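Local structure of pyroglutatmate porin OpdO (3SZV) at residues Gly212-Lys215 and Asp216-Gln220; Leu127-Ser131 and Pro132-Ala136. The protein probably serves as an outer-membrane porin of the OprD family of carboxylate channels, a beta-barrel through which small solutes cross the bacterial outer membrane. One frame throughout, in Å; residues are numbered along the deposited sequence.

Contact 1 of 2, residues Gly212-Lys215 and Asp216-Gln220; sequences GRLK and DIYRQ. With C8E ((hydroxyethyloxy)tri(ethyloxy)octane), chain I.
Leu-214 and Tyr-218 face each other as a hydrogen-bonded pair at the end of a tight antiparallel hairpin, where strand 205-214 of the porin barrel turns back into strand 218-230. The turn is a type II beta turn, with Lys-215 and Asp-216 at its corner, and it runs straight into a classic beta bulge in which Ile-217 and Tyr-218 both lie opposite Leu-214. The bulge shows in the bonding. Leu-214 O takes two backbone donors, Ile-217 N at 2.9 Å and Tyr-218 N at 3.0 Å, while Leu-214 N returns a bond to Tyr-218 O at 2.8 Å.

The close packing is on the face that carries Leu-214, Tyr-218 and Gln-220. Leu-214 CB sits over one face of the phenol ring in a CH-pi contact, 3.9 Å from the ring centroid and offset toward the rim, and Leu-214 CD2 comes within 3.5 Å of Tyr-218 CE2. CG of Tyr-218 lies between its own N and carbonyl carbon (chi1 72°), a torsion that swings the ring across the leucine. Leu-214 and Ile-217 run side by side, and Phe-180, Ala-182 and Phe-192 add to this apolar cluster.

The opposite face is looser. Arg-213 and Arg-219 form the non-hydrogen-bonded pair there, touching through their aliphatic parts while their guanidinium groups diverge. Arg-219 NE is salt-bridged to Asp-249, whose carboxylate also accepts a hydrogen bond from Asp-216 N. Lys-215 and Asp-216 point the same way, but their charged ends stay apart, with 5.1 Å between Lys-215 NZ and Asp-216 OD2. A detergent molecule, C8E, lies along this arginine face, its C6 3.6 Å from Arg-219 CB.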
loop_
_atom_site.group_PDB
_atom_site.type_symbol
_atom_site.label_atom_id
_atom_site.label_comp_id
_atom_site.label_asym_id
_atom_site.label_seq_id
_atom_site.Cartn_x
_atom_site.Cartn_y
_atom_site.Cartn_z
ATOM N N GLY A 212 4.580 -16.704 -0.361
ATOM C CA GLY A 212 3.976 -16.414 0.925
ATOM C C GLY A 212 2.828 -17.338 1.270
ATOM O O GLY A 212 2.347 -18.103 0.436
ATOM N N ARG A 213 2.394 -17.251 2.519
ATOM C CA ARG A 213 1.336 -18.100 3.030
ATOM C C ARG A 213 0.574 -17.349 4.100
ATOM O O ARG A 213 1.170 -16.841 5.061
ATOM C CB ARG A 213 1.938 -19.375 3.633
ATOM C CG ARG A 213 0.931 -20.274 4.337
ATOM C CD ARG A 213 1.602 -21.441 5.050
ATOM N NE ARG A 213 2.343 -20.999 6.230
ATOM C CZ ARG A 213 2.976 -21.810 7.069
ATOM N NH1 ARG A 213 2.960 -23.126 6.869
ATOM N NH2 ARG A 213 3.626 -21.305 8.112
ATOM N N LEU A 214 -0.740 -17.267 3.932
ATOM C CA LEU A 214 -1.618 -16.861 5.018
ATOM C C LEU A 214 -2.100 -18.176 5.630
ATOM O O LEU A 214 -2.983 -18.856 5.072
ATOM C CB LEU A 214 -2.765 -16.010 4.493
ATOM C CG LEU A 214 -3.689 -15.380 5.538
ATOM C CD1 LEU A 214 -2.895 -14.483 6.497
ATOM C CD2 LEU A 214 -4.775 -14.576 4.866
ATOM N N LYS A 215 -1.468 -18.575 6.730
ATOM C CA LYS A 215 -1.613 -19.918 7.287
ATOM C C LYS A 215 -3.074 -20.287 7.510
ATOM O O LYS A 215 -3.851 -19.506 8.061
ATOM C CB LYS A 215 -0.814 -20.036 8.590
ATOM C CG LYS A 215 -0.711 -21.472 9.103
ATOM C CD LYS A 215 0.108 -21.555 10.394
ATOM C CE LYS A 215 0.156 -22.983 10.920
ATOM N NZ LYS A 215 0.798 -23.068 12.265
ATOM N N ASP A 216 -3.429 -21.484 7.040
ATOM C CA ASP A 216 -4.781 -22.036 7.149
ATOM C C ASP A 216 -5.794 -21.390 6.209
ATOM O O ASP A 216 -6.988 -21.678 6.304
ATOM C CB ASP A 216 -5.283 -21.993 8.595
ATOM C CG ASP A 216 -4.373 -22.745 9.543
ATOM O OD1 ASP A 216 -4.101 -23.941 9.291
ATOM O OD2 ASP A 216 -3.909 -22.130 10.527
ATOM N N ILE A 217 -5.326 -20.527 5.310
ATOM C CA ILE A 217 -6.200 -19.970 4.280
ATOM C C ILE A 217 -5.624 -20.185 2.881
ATOM O O ILE A 217 -6.161 -20.975 2.112
ATOM C CB ILE A 217 -6.537 -18.484 4.502
ATOM C CG1 ILE A 217 -7.124 -18.288 5.905
ATOM C CG2 ILE A 217 -7.536 -18.025 3.437
ATOM C CD1 ILE A 217 -7.467 -16.826 6.223
ATOM N N TYR A 218 -4.512 -19.530 2.559
ATOM C CA TYR A 218 -3.975 -19.653 1.212
ATOM C C TYR A 218 -2.450 -19.587 1.129
ATOM O O TYR A 218 -1.778 -19.088 2.043
ATOM C CB TYR A 218 -4.605 -18.607 0.274
ATOM C CG TYR A 218 -4.150 -17.168 0.494
ATOM C CD1 TYR A 218 -2.900 -16.734 0.058
ATOM C CD2 TYR A 218 -4.970 -16.239 1.138
ATOM C CE1 TYR A 218 -2.477 -15.410 0.248
ATOM C CE2 TYR A 218 -4.553 -14.916 1.344
ATOM C CZ TYR A 218 -3.310 -14.514 0.900
ATOM O OH TYR A 218 -2.919 -13.207 1.106
ATOM N N ARG A 219 -1.920 -20.107 0.028
ATOM C CA ARG A 219 -0.524 -19.930 -0.356
ATOM C C ARG A 219 -0.542 -19.115 -1.639
ATOM O O ARG A 219 -1.405 -19.318 -2.496
ATOM C CB ARG A 219 0.151 -21.275 -0.628
ATOM C CG ARG A 219 0.129 -22.250 0.538
ATOM C CD ARG A 219 0.599 -23.647 0.090
ATOM N NE ARG A 219 0.469 -24.610 1.173
ATOM C CZ ARG A 219 0.874 -25.873 1.099
ATOM N NH1 ARG A 219 1.445 -26.323 -0.009
ATOM N NH2 ARG A 219 0.717 -26.685 2.137
ATOM N N GLN A 220 0.417 -18.217 -1.805
ATOM C CA GLN A 220 0.469 -17.400 -3.009
ATOM C C GLN A 220 1.910 -17.121 -3.411
ATOM O O GLN A 220 2.757 -16.855 -2.560
ATOM C CB GLN A 220 -0.270 -16.087 -2.772
ATOM C CG GLN A 220 -0.484 -15.225 -4.013
ATOM C CD GLN A 220 -1.334 -14.021 -3.693
ATOM O OE1 GLN A 220 -1.096 -13.341 -2.706
ATOM N NE2 GLN A 220 -2.358 -13.763 -4.509
HETATM C C4 C8E I . 2.212 -20.572 -3.613
HETATM C C5 C8E I . 3.196 -21.084 -2.566
HETATM C C6 C8E I . 3.375 -20.037 -1.473
HETATM C C7 C8E I . 3.529 -20.664 -0.098
HETATM C C8 C8E I . 4.900 -21.288 0.129
HETATM O O9 C8E I . 5.278 -21.100 1.479
HETATM C C10 C8E I . 5.483 -19.744 1.818
HETATM C C11 C8E I . 6.895 -19.677 2.382
HETATM O O12 C8E I . 7.327 -18.376 2.696
HETATM C C13 C8E I . 8.389 -18.451 3.622
HETATM C C14 C8E I . 8.401 -17.255 4.567
HETATM O O15 C8E I . 9.633 -17.242 5.255
HETATM C C16 C8E I . 9.552 -16.693 6.550
HETATM C C17 C8E I . 10.201 -15.307 6.542
HETATM O O18 C8E I . 10.305 -14.776 7.845
HETATM C C19 C8E I . 11.593 -14.273 8.135
HETATM C C20 C8E I . 11.484 -12.834 8.631
HETATM O O21 C8E I . 11.851 -12.771 9.993
#

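Contact 2 of 2, residues Leu127-Ser131 and Pro132-Ala136; sequences LHFKS and PLVSA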
loop_
_atom_site.group_PDB
_atom_site.type_symbol
_atom_site.label_atom_id
_atom_site.label_comp_id
_atom_site.label_asym_id
_atom_site.label_seq_id
_atom_site.Cartn_x
_atom_site.Cartn_y
_atom_site.Cartn_z
ATOM N N LEU A 127 4.602 -2.708 12.238
ATOM C CA LEU A 127 5.155 -2.669 10.884
ATOM C C LEU A 127 4.194 -2.011 9.909
ATOM O O LEU A 127 2.975 -2.116 10.037
ATOM C CB LEU A 127 5.435 -4.088 10.380
ATOM C CG LEU A 127 6.410 -4.893 11.228
ATOM C CD1 LEU A 127 6.448 -6.327 10.702
ATOM C CD2 LEU A 127 7.804 -4.268 11.228
ATOM N N HIS A 128 4.765 -1.340 8.913
ATOM C CA HIS A 128 3.991 -0.734 7.837
ATOM C C HIS A 128 4.906 -0.686 6.627
ATOM O O HIS A 128 5.915 0.022 6.627
ATOM C CB HIS A 128 3.492 0.676 8.211
ATOM C CG HIS A 128 2.635 1.306 7.159
ATOM N ND1 HIS A 128 1.255 1.331 7.230
ATOM C CD2 HIS A 128 2.958 1.931 6.001
ATOM C CE1 HIS A 128 0.771 1.937 6.162
ATOM N NE2 HIS A 128 1.785 2.313 5.396
ATOM N N PHE A 129 4.591 -1.488 5.616
ATOM C CA PHE A 129 5.469 -1.606 4.465
ATOM C C PHE A 129 4.660 -2.090 3.269
ATOM O O PHE A 129 3.488 -2.489 3.412
ATOM C CB PHE A 129 6.628 -2.573 4.777
ATOM C CG PHE A 129 6.184 -3.995 5.012
ATOM C CD1 PHE A 129 5.728 -4.413 6.262
ATOM C CD2 PHE A 129 6.222 -4.924 3.984
ATOM C CE1 PHE A 129 5.319 -5.738 6.476
ATOM C CE2 PHE A 129 5.817 -6.242 4.182
ATOM C CZ PHE A 129 5.356 -6.659 5.423
ATOM N N LYS A 130 5.287 -2.047 2.098
ATOM C CA LYS A 130 4.678 -2.459 0.843
ATOM C C LYS A 130 5.499 -3.588 0.236
ATOM O O LYS A 130 6.731 -3.531 0.200
ATOM C CB LYS A 130 4.667 -1.296 -0.160
ATOM C CG LYS A 130 4.122 0.029 0.355
ATOM C CD LYS A 130 2.632 -0.017 0.604
ATOM C CE LYS A 130 2.145 1.394 0.964
ATOM N NZ LYS A 130 0.654 1.489 1.059
ATOM N N SER A 131 4.816 -4.612 -0.249
ATOM C CA SER A 131 5.464 -5.712 -0.961
ATOM C C SER A 131 4.412 -6.395 -1.817
ATOM O O SER A 131 3.217 -6.240 -1.559
ATOM C CB SER A 131 6.100 -6.725 0.003
ATOM O OG SER A 131 5.131 -7.525 0.666
ATOM N N PRO A 132 4.831 -7.171 -2.817
ATOM C CA PRO A 132 3.817 -7.763 -3.694
ATOM C C PRO A 132 2.776 -8.583 -2.934
ATOM O O PRO A 132 1.583 -8.480 -3.271
ATOM C CB PRO A 132 4.654 -8.634 -4.642
ATOM C CG PRO A 132 5.948 -7.849 -4.758
ATOM C CD PRO A 132 6.202 -7.362 -3.347
ATOM N N LEU A 133 3.177 -9.375 -1.948
ATOM C CA LEU A 133 2.233 -10.293 -1.293
ATOM C C LEU A 133 1.537 -9.707 -0.075
ATOM O O LEU A 133 0.589 -10.308 0.435
ATOM C CB LEU A 133 2.922 -11.611 -0.926
ATOM C CG LEU A 133 3.429 -12.379 -2.149
ATOM C CD1 LEU A 133 4.074 -13.674 -1.656
ATOM C CD2 LEU A 133 2.310 -12.705 -3.143
ATOM N N VAL A 134 2.018 -8.564 0.408
ATOM C CA VAL A 134 1.357 -7.889 1.523
ATOM C C VAL A 134 1.764 -6.436 1.576
ATOM O O VAL A 134 2.957 -6.112 1.596
ATOM C CB VAL A 134 1.624 -8.597 2.860
ATOM C CG1 VAL A 134 3.122 -8.711 3.160
ATOM C CG2 VAL A 134 0.935 -7.835 3.989
ATOM N N SER A 135 0.762 -5.559 1.558
ATOM C CA SER A 135 0.996 -4.114 1.608
ATOM C C SER A 135 0.044 -3.453 2.580
ATOM O O SER A 135 -1.175 -3.583 2.445
ATOM C CB SER A 135 0.772 -3.480 0.235
ATOM O OG SER A 135 1.779 -3.863 -0.709
ATOM N N ALA A 136 0.594 -2.734 3.551
ATOM C CA ALA A 136 -0.227 -2.006 4.517
ATOM C C ALA A 136 -0.877 -0.806 3.864
ATOM O O ALA A 136 -0.242 -0.078 3.101
ATOM C CB ALA A 136 0.621 -1.570 5.706
HETATM O O HOH W 1 5.760 -9.939 -0.914
#
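Pro-132 takes the first corner of a type I beta turn that reverses the chain between Ser-131 and Val-134. Leu-133 takes the second corner. Leu-133 N donates a hydrogen bond to a water 2.8 Å away, and the same water donates to Ser-131 OG, tying the serine hydroxyl to the turn backbone. Val-134 closes the turn. Val-134 N makes a weak bond back to Ser-131 O, and Val-134 O accepts the Ser-131 hydroxyl, OG at 2.8 Å, approached from a direction tilted 19° from the carbonyl plane. The serine reaches it because OG stands between its own N and carbonyl carbon (chi1 73°). Val-134 CG1 meets the far end of the Phe-129 ring, 3.8 Å from CZ. Ser-135 directs CA-H at Phe-129 O, and its OG lies 2.9 Å from Ser-131 O.

Ala-136 is gripped from several sides. Its N bonds to Phe-129 O, nearly straight at the hydrogen (169°), and Ala-136 O receives Lys-130 NZ at 2.7 Å, the lysine chain bending at chi2 to run back to it. The Ala-136 methyl group rests over one face of the His-128 imidazole in a CH-pi contact, 3.6 Å from the centroid; His-128 ND1 is itself hydrogen-bonded to Glu-144 O. Arg-162, Phe-192 and Phe-194 on the barrel wall and Ile-289 in another loop surround the reversal. The turn lies in the loop between strands 120-124 and 145-147, folded into the barrel as in porins, where an inward loop commonly narrows the lumen; this one probably does the same.

Contact 1 belongs to the barrel wall and contact 2 to a loop folded inside it; their centres lie about 15 Å apart. Leu-133 bridges them: its CD1 is 3.3 Å from Gly-212 N and its CD2 is 3.5 Å from Gln-220 OE1, in packing contacts that seat the turn of contact 2 against the lumen side of the hairpin in contact 1. The wall is a single layer of strands, with detergent on its outer face and Leu-133 on the inner, its side chain about 6 Å from a bound C8E. The centre of contact 2 lies about 6 Å from the chain centre, against about 19 Å for contact 1, consistent with lining the pore.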